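Leucine--trna ligase (Agrobacterium radiobacter, PDB 5AH5) probably joins leucine to its cognate tRNA at the expense of ATP, as a class I aminoacyl-tRNA synthetase with a linked editing domain. Local coordinates at residues L207-W221 / I527-F539. Residues are numbered along the deposited sequence; the frame is centred on the assembly and turned at random.
Sequences LEGWPTSVRNIQRNW and IEHATLHLIYSRF. With LSS (5'-O-(L-leucylsulfamoyl)adenosine), chain I; nucleotides of chain D.
In the class I (Rossmann-fold) catalytic domain, helix 212-221 packs against the turn before helix 533-539 and the start of that helix, the two axes 11.2 Å apart and crossing at -78°. I217 points at the turn; V214 reaches it from the flank. V214 and I527 slide past each other in opposite directions, CG2 against CD1, and I217 CG2 touches A530 CB and T531 CG2. T531 continues the row, its CB over one face of the W221 indole, 4.0 Å from the centroid of the five-membered ring, a CH-pi contact.

Q218 supplies the polar core. Its chain runs extended beyond CG (chi2 -162°) alongside I535 CD1 and delivers the amide to the other backbone: NE2 gives a hydrogen bond to A530 O (3.0 Å), in the carbonyl plane, and a weak one to L534 O. Next to the amide, R538 CD lies 3.5 Å from W210 CH2. R538 also salt-bridges E554.

The two outer sides do different work: N216 OD1 takes a hydrogen bond from O2' of C3 of chain D, while H529 NE2 donates to O1 of the leucyl-adenylate analogue. Between them, R538 NH1 reaches Q218 OE1 at 2.8 Å, the guanidinium turned 28° from the amide plane.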
loop_
_atom_site.group_PDB
_atom_site.type_symbol
_atom_site.label_atom_id
_atom_site.label_comp_id
_atom_site.label_asym_id
_atom_site.label_seq_id
_atom_site.Cartn_x
_atom_site.Cartn_y
_atom_site.Cartn_z
ATOM N N LEU B 207 8.304 -10.246 -4.977
ATOM C CA LEU B 207 7.232 -9.256 -5.106
ATOM C C LEU B 207 7.555 -8.261 -6.167
ATOM O O LEU B 207 7.645 -7.022 -5.912
ATOM C CB LEU B 207 6.991 -8.495 -3.786
ATOM C CG LEU B 207 6.275 -9.240 -2.692
ATOM C CD1 LEU B 207 6.167 -8.353 -1.443
ATOM C CD2 LEU B 207 4.913 -9.742 -3.179
ATOM N N GLU B 208 7.624 -8.778 -7.392
ATOM C CA GLU B 208 8.078 -7.980 -8.513
ATOM C C GLU B 208 7.001 -6.953 -8.861
ATOM O O GLU B 208 7.287 -5.934 -9.486
ATOM C CB GLU B 208 8.467 -8.870 -9.726
ATOM C CG GLU B 208 9.646 -8.289 -10.533
ATOM C CD GLU B 208 10.974 -8.130 -9.742
ATOM O OE1 GLU B 208 11.171 -8.839 -8.724
ATOM O OE2 GLU B 208 11.838 -7.298 -10.134
ATOM N N GLY B 209 5.752 -7.205 -8.436
ATOM C CA GLY B 209 4.703 -6.201 -8.635
ATOM C C GLY B 209 4.745 -5.120 -7.550
ATOM O O GLY B 209 3.892 -4.268 -7.530
ATOM N N TRP B 210 5.715 -5.103 -6.657
ATOM C CA TRP B 210 5.786 -3.935 -5.752
ATOM C C TRP B 210 6.912 -2.986 -6.175
ATOM O O TRP B 210 7.928 -3.457 -6.646
ATOM C CB TRP B 210 6.050 -4.414 -4.315
ATOM C CG TRP B 210 4.923 -5.096 -3.652
ATOM C CD1 TRP B 210 4.056 -5.987 -4.182
ATOM C CD2 TRP B 210 4.616 -5.001 -2.268
ATOM N NE1 TRP B 210 3.154 -6.393 -3.222
ATOM C CE2 TRP B 210 3.507 -5.814 -2.027
ATOM C CE3 TRP B 210 5.176 -4.292 -1.207
ATOM C CZ2 TRP B 210 2.910 -5.903 -0.755
ATOM C CZ3 TRP B 210 4.582 -4.393 0.059
ATOM C CH2 TRP B 210 3.466 -5.180 0.255
ATOM N N PRO B 211 6.749 -1.674 -5.969
ATOM C CA PRO B 211 7.861 -0.755 -6.191
ATOM C C PRO B 211 9.092 -1.149 -5.403
ATOM O O PRO B 211 8.989 -1.614 -4.235
ATOM C CB PRO B 211 7.317 0.577 -5.658
ATOM C CG PRO B 211 5.869 0.473 -5.876
ATOM C CD PRO B 211 5.509 -0.943 -5.637
ATOM N N THR B 212 10.253 -0.935 -6.021
ATOM C CA THR B 212 11.506 -1.322 -5.425
ATOM C C THR B 212 11.761 -0.392 -4.226
ATOM O O THR B 212 12.407 -0.777 -3.279
ATOM C CB THR B 212 12.702 -1.220 -6.418
ATOM O OG1 THR B 212 12.884 0.138 -6.753
ATOM C CG2 THR B 212 12.460 -2.005 -7.698
ATOM N N SER B 213 11.246 0.813 -4.275
ATOM C CA SER B 213 11.329 1.720 -3.160
ATOM C C SER B 213 10.649 1.184 -1.868
ATOM O O SER B 213 11.247 1.222 -0.797
ATOM C CB SER B 213 10.676 3.040 -3.553
ATOM O OG SER B 213 9.337 2.823 -4.028
ATOM N N VAL B 214 9.406 0.710 -1.981
ATOM C CA VAL B 214 8.653 0.123 -0.847
ATOM C C VAL B 214 9.397 -1.119 -0.338
ATOM O O VAL B 214 9.647 -1.288 0.879
ATOM C CB VAL B 214 7.212 -0.181 -1.246
ATOM C CG1 VAL B 214 6.493 -0.975 -0.177
ATOM C CG2 VAL B 214 6.460 1.101 -1.505
ATOM N N ARG B 215 9.859 -1.929 -1.261
ATOM C CA ARG B 215 10.629 -3.126 -0.889
ATOM C C ARG B 215 11.915 -2.859 -0.092
ATOM O O ARG B 215 12.184 -3.541 0.923
ATOM C CB ARG B 215 10.943 -3.971 -2.113
ATOM C CG ARG B 215 9.699 -4.640 -2.658
ATOM C CD ARG B 215 10.047 -5.655 -3.694
ATOM N NE ARG B 215 10.237 -4.995 -4.971
ATOM C CZ ARG B 215 10.820 -5.553 -6.030
ATOM N NH1 ARG B 215 11.294 -6.809 -5.976
ATOM N NH2 ARG B 215 10.901 -4.844 -7.160
ATOM N N ASN B 216 12.680 -1.879 -0.561
ATOM C CA ASN B 216 13.901 -1.463 0.081
ATOM C C ASN B 216 13.579 -0.804 1.439
ATOM O O ASN B 216 14.285 -0.985 2.360
ATOM C CB ASN B 216 14.683 -0.457 -0.798
ATOM C CG ASN B 216 15.977 0.024 -0.122
ATOM O OD1 ASN B 216 16.903 -0.751 0.056
ATOM N ND2 ASN B 216 15.999 1.247 0.323
ATOM N N ILE B 217 12.527 -0.022 1.539
ATOM C CA ILE B 217 12.132 0.540 2.852
ATOM C C ILE B 217 11.839 -0.585 3.877
ATOM O O ILE B 217 12.288 -0.521 5.058
ATOM C CB ILE B 217 10.981 1.533 2.693
ATOM C CG1 ILE B 217 11.478 2.793 1.971
ATOM C CG2 ILE B 217 10.437 1.980 4.041
ATOM C CD1 ILE B 217 10.353 3.675 1.459
ATOM N N GLN B 218 11.199 -1.661 3.414
ATOM C CA GLN B 218 10.947 -2.799 4.292
ATOM C C GLN B 218 12.216 -3.556 4.662
ATOM O O GLN B 218 12.350 -4.051 5.775
ATOM C CB GLN B 218 9.882 -3.742 3.718
ATOM C CG GLN B 218 8.467 -3.138 3.700
ATOM C CD GLN B 218 7.334 -4.169 3.561
ATOM O OE1 GLN B 218 7.556 -5.371 3.365
ATOM N NE2 GLN B 218 6.106 -3.682 3.662
ATOM N N ARG B 219 13.136 -3.688 3.717
ATOM C CA ARG B 219 14.436 -4.347 3.944
ATOM C C ARG B 219 15.200 -3.661 5.085
ATOM O O ARG B 219 15.736 -4.315 5.972
ATOM C CB ARG B 219 15.237 -4.313 2.611
ATOM C CG ARG B 219 16.633 -4.914 2.592
ATOM C CD ARG B 219 17.127 -5.236 1.156
ATOM N NE ARG B 219 16.449 -6.414 0.546
ATOM C CZ ARG B 219 15.541 -6.406 -0.456
ATOM N NH1 ARG B 219 15.146 -5.272 -1.071
ATOM N NH2 ARG B 219 15.019 -7.567 -0.876
ATOM N N ASN B 220 15.211 -2.338 5.065
ATOM C CA ASN B 220 15.864 -1.547 6.087
ATOM C C ASN B 220 15.110 -1.564 7.418
ATOM O O ASN B 220 15.737 -1.400 8.454
ATOM C CB ASN B 220 15.933 -0.079 5.678
ATOM C CG ASN B 220 16.854 0.186 4.479
ATOM O OD1 ASN B 220 17.690 -0.632 4.104
ATOM N ND2 ASN B 220 16.681 1.350 3.881
ATOM N N TRP B 221 13.775 -1.662 7.391
ATOM C CA TRP B 221 12.999 -1.767 8.640
ATOM C C TRP B 221 13.286 -3.075 9.372
ATOM O O TRP B 221 13.531 -3.082 10.580
ATOM C CB TRP B 221 11.514 -1.622 8.391
ATOM C CG TRP B 221 10.761 -1.500 9.639
ATOM C CD1 TRP B 221 10.069 -2.490 10.285
ATOM C CD2 TRP B 221 10.636 -0.323 10.439
ATOM N NE1 TRP B 221 9.511 -1.984 11.442
ATOM C CE2 TRP B 221 9.835 -0.657 11.549
ATOM C CE3 TRP B 221 11.096 1.000 10.309
ATOM C CZ2 TRP B 221 9.524 0.273 12.539
ATOM C CZ3 TRP B 221 10.789 1.914 11.275
ATOM C CH2 TRP B 221 10.002 1.562 12.388
ATOM N N ILE B 527 2.327 5.302 0.228
ATOM C CA ILE B 527 3.610 4.797 0.619
ATOM C C ILE B 527 3.870 5.055 2.081
ATOM O O ILE B 527 4.718 4.385 2.691
ATOM C CB ILE B 527 4.754 5.454 -0.247
ATOM C CG1 ILE B 527 6.058 4.684 -0.063
ATOM C CG2 ILE B 527 4.972 6.932 0.104
ATOM C CD1 ILE B 527 7.007 4.811 -1.237
ATOM N N GLU B 528 3.182 6.020 2.669
ATOM C CA GLU B 528 3.250 6.136 4.149
ATOM C C GLU B 528 3.041 4.815 4.964
ATOM O O GLU B 528 3.577 4.687 6.064
ATOM C CB GLU B 528 2.347 7.254 4.679
ATOM C CG GLU B 528 0.878 6.935 4.650
ATOM C CD GLU B 528 0.235 7.171 3.300
ATOM O OE1 GLU B 528 1.002 7.419 2.291
ATOM O OE2 GLU B 528 -1.037 7.120 3.267
ATOM N N HIS B 529 2.353 3.824 4.396
ATOM C CA HIS B 529 2.148 2.528 5.068
ATOM C C HIS B 529 3.230 1.486 4.886
ATOM O O HIS B 529 3.093 0.350 5.339
ATOM C CB HIS B 529 0.777 1.969 4.746
ATOM C CG HIS B 529 -0.313 2.662 5.480
ATOM N ND1 HIS B 529 -0.437 2.594 6.866
ATOM C CD2 HIS B 529 -1.262 3.523 5.051
ATOM C CE1 HIS B 529 -1.453 3.347 7.238
ATOM N NE2 HIS B 529 -1.955 3.940 6.169
ATOM N N ALA B 530 4.339 1.876 4.264
ATOM C CA ALA B 530 5.407 0.945 3.948
ATOM C C ALA B 530 5.911 0.150 5.128
ATOM O O ALA B 530 6.212 -1.053 5.008
ATOM C CB ALA B 530 6.558 1.698 3.283
ATOM N N THR B 531 6.059 0.790 6.282
ATOM C CA THR B 531 6.455 0.008 7.450
ATOM C C THR B 531 5.401 0.129 8.560
ATOM O O THR B 531 5.760 -0.013 9.721
ATOM C CB THR B 531 7.830 0.382 7.997
ATOM O OG1 THR B 531 7.794 1.735 8.400
ATOM C CG2 THR B 531 8.913 0.156 6.948
ATOM N N LEU B 532 4.130 0.361 8.182
ATOM C CA LEU B 532 2.961 0.090 9.044
ATOM C C LEU B 532 2.133 -1.029 8.417
ATOM O O LEU B 532 2.520 -2.149 8.515
ATOM C CB LEU B 532 2.139 1.363 9.307
ATOM C CG LEU B 532 2.858 2.372 10.234
ATOM C CD1 LEU B 532 2.513 3.806 9.944
ATOM C CD2 LEU B 532 2.588 2.079 11.687
ATOM N N HIS B 533 1.013 -0.734 7.770
ATOM C CA HIS B 533 0.077 -1.750 7.321
ATOM C C HIS B 533 0.700 -2.747 6.316
ATOM O O HIS B 533 0.407 -3.951 6.378
ATOM C CB HIS B 533 -1.183 -1.083 6.791
ATOM C CG HIS B 533 -1.993 -1.926 5.834
ATOM N ND1 HIS B 533 -2.766 -2.987 6.246
ATOM C CD2 HIS B 533 -2.229 -1.791 4.498
ATOM C CE1 HIS B 533 -3.397 -3.508 5.199
ATOM N NE2 HIS B 533 -3.070 -2.818 4.121
ATOM N N LEU B 534 1.625 -2.285 5.452
ATOM C CA LEU B 534 2.238 -3.157 4.446
ATOM C C LEU B 534 3.220 -4.118 5.079
ATOM O O LEU B 534 3.492 -5.145 4.509
ATOM C CB LEU B 534 2.924 -2.304 3.318
ATOM C CG LEU B 534 1.960 -1.451 2.466
ATOM C CD1 LEU B 534 2.626 -0.424 1.556
ATOM C CD2 LEU B 534 1.017 -2.369 1.666
ATOM N N ILE B 535 3.793 -3.822 6.250
ATOM C CA ILE B 535 4.534 -4.882 6.961
ATOM C C ILE B 535 3.561 -5.818 7.647
ATOM O O ILE B 535 3.662 -7.010 7.513
ATOM C CB ILE B 535 5.425 -4.336 8.073
ATOM C CG1 ILE B 535 6.634 -3.653 7.472
ATOM C CG2 ILE B 535 5.908 -5.476 8.994
ATOM C CD1 ILE B 535 7.709 -4.605 6.996
ATOM N N TYR B 536 2.674 -5.263 8.479
ATOM C CA TYR B 536 1.798 -6.130 9.302
ATOM C C TYR B 536 0.915 -7.111 8.481
ATOM O O TYR B 536 0.780 -8.261 8.830
ATOM C CB TYR B 536 0.898 -5.255 10.154
ATOM C CG TYR B 536 1.584 -4.371 11.188
ATOM C CD1 TYR B 536 2.568 -4.858 12.034
ATOM C CD2 TYR B 536 1.229 -3.064 11.306
ATOM C CE1 TYR B 536 3.200 -4.023 12.975
ATOM C CE2 TYR B 536 1.791 -2.231 12.273
ATOM C CZ TYR B 536 2.773 -2.708 13.095
ATOM O OH TYR B 536 3.297 -1.826 13.985
ATOM N N SER B 537 0.269 -6.597 7.431
ATOM C CA SER B 537 -0.540 -7.379 6.472
ATOM C C SER B 537 0.247 -8.527 5.824
ATOM O O SER B 537 -0.281 -9.652 5.672
ATOM C CB SER B 537 -1.104 -6.441 5.379
ATOM O OG SER B 537 -0.053 -5.855 4.608
ATOM N N ARG B 538 1.506 -8.275 5.440
ATOM C CA ARG B 538 2.296 -9.377 4.912
ATOM C C ARG B 538 2.554 -10.388 6.031
ATOM O O ARG B 538 2.464 -11.595 5.814
ATOM C CB ARG B 538 3.601 -8.907 4.278
ATOM C CG ARG B 538 3.401 -8.001 3.065
ATOM C CD ARG B 538 4.771 -7.505 2.562
ATOM N NE ARG B 538 5.552 -8.698 2.191
ATOM C CZ ARG B 538 6.787 -9.009 2.593
ATOM N NH1 ARG B 538 7.543 -8.176 3.305
ATOM N NH2 ARG B 538 7.293 -10.179 2.213
ATOM N N PHE B 539 2.851 -9.903 7.231
ATOM C CA PHE B 539 3.125 -10.803 8.350
ATOM C C PHE B 539 1.896 -11.683 8.696
ATOM O O PHE B 539 1.990 -12.902 8.842
ATOM C CB PHE B 539 3.590 -9.996 9.574
ATOM C CG PHE B 539 3.532 -10.758 10.870
ATOM C CD1 PHE B 539 4.159 -11.984 11.001
ATOM C CD2 PHE B 539 2.855 -10.237 11.965
ATOM C CE1 PHE B 539 4.130 -12.689 12.198
ATOM C CE2 PHE B 539 2.794 -10.946 13.168
ATOM C CZ PHE B 539 3.440 -12.171 13.283
HETATM C C1 LSS I . -5.536 4.874 6.120
HETATM N N1 LSS I . -3.360 12.267 -1.393
HETATM O O1 LSS I . -4.424 5.261 5.834
HETATM S S1 LSS I . -6.570 7.008 5.448
HETATM C C2 LSS I . -3.330 11.016 -1.845
HETATM N N2 LSS I . -6.620 5.616 5.989
HETATM O O2 LSS I . -2.686 7.189 1.208
HETATM N N3 LSS I . -3.786 9.964 -1.130
HETATM O O3 LSS I . -4.147 4.921 0.633
HETATM C C4 LSS I . -4.303 10.198 0.099
HETATM N N4 LSS I . -7.042 3.272 7.306
HETATM O O4 LSS I . -6.222 7.438 1.121
HETATM C C5 LSS I . -4.279 11.470 0.657
HETATM O O5 LSS I . -6.057 6.927 3.939
HETATM C C6 LSS I . -3.775 12.514 -0.099
HETATM N N6 LSS I . -3.806 13.769 0.418
HETATM C C7 LSS I . -5.314 0.950 6.157
HETATM N N7 LSS I . -4.806 11.384 1.906
HETATM C C8 LSS I . -5.103 10.078 2.148
HETATM C C9 LSS I . -5.330 2.407 5.688
HETATM N N9 LSS I . -4.818 9.370 1.023
HETATM C CA LSS I . -5.702 3.502 6.705
HETATM C C10 LSS I . -4.138 0.754 7.126
HETATM C C11 LSS I . -5.270 0.029 4.886
HETATM O O1A LSS I . -5.680 8.002 6.064
HETATM C C21 LSS I . -4.929 7.939 0.825
HETATM C C22 LSS I . -3.996 7.176 1.699
HETATM C C23 LSS I . -4.613 5.776 1.713
HETATM C C24 LSS I . -6.085 6.115 1.600
HETATM C C25 LSS I . -6.781 6.187 2.961
HETATM O O2A LSS I . -7.890 7.585 5.303
ATOM P P C D 4 21.751 0.023 -2.826
ATOM O OP1 C D 4 22.045 -1.133 -3.713
ATOM O OP2 C D 4 22.651 1.201 -2.776
ATOM O "O5'" C D 4 20.359 0.699 -3.212
ATOM C "C5'" C D 4 19.148 -0.072 -3.173
ATOM C "C4'" C D 4 17.945 0.832 -3.043
ATOM O "O4'" C D 4 18.081 1.776 -1.942
ATOM C "C3'" C D 4 17.681 1.741 -4.224
ATOM O "O3'" C D 4 17.144 1.007 -5.305
ATOM C "C2'" C D 4 16.690 2.714 -3.615
ATOM O "O2'" C D 4 15.369 2.205 -3.533
ATOM C "C1'" C D 4 17.345 2.953 -2.255
ATOM N N1 C D 4 18.254 4.115 -2.239
ATOM C C2 C D 4 17.693 5.385 -2.353
ATOM O O2 C D 4 16.465 5.489 -2.495
ATOM N N3 C D 4 18.498 6.472 -2.308
ATOM C C4 C D 4 19.816 6.322 -2.163
ATOM N N4 C D 4 20.567 7.426 -2.117
ATOM C C5 C D 4 20.421 5.036 -2.052
ATOM C C6 C D 4 19.609 3.969 -2.085
ATOM P P C D 3 26.099 0.563 1.090
ATOM O OP1 C D 3 26.585 -0.705 0.487
ATOM O OP2 C D 3 26.649 1.874 0.644
ATOM O "O5'" C D 3 24.518 0.608 0.918
ATOM C "C5'" C D 3 23.748 -0.600 1.043
ATOM C "C4'" C D 3 22.271 -0.290 1.073
ATOM O "O4'" C D 3 21.980 0.752 2.052
ATOM C "C3'" C D 3 21.655 0.296 -0.186
ATOM O "O3'" C D 3 21.532 -0.561 -1.321
ATOM C "C2'" C D 3 20.325 0.759 0.374
ATOM O "O2'" C D 3 19.487 -0.326 0.704
ATOM C "C1'" C D 3 20.787 1.431 1.669
ATOM N N1 C D 3 21.064 2.878 1.511
ATOM C C2 C D 3 19.974 3.750 1.382
ATOM O O2 C D 3 18.820 3.279 1.412
ATOM N N3 C D 3 20.202 5.080 1.241
ATOM C C4 C D 3 21.455 5.542 1.194
ATOM C C5 C D 3 22.581 4.675 1.307
ATOM C C6 C D 3 22.343 3.363 1.461
#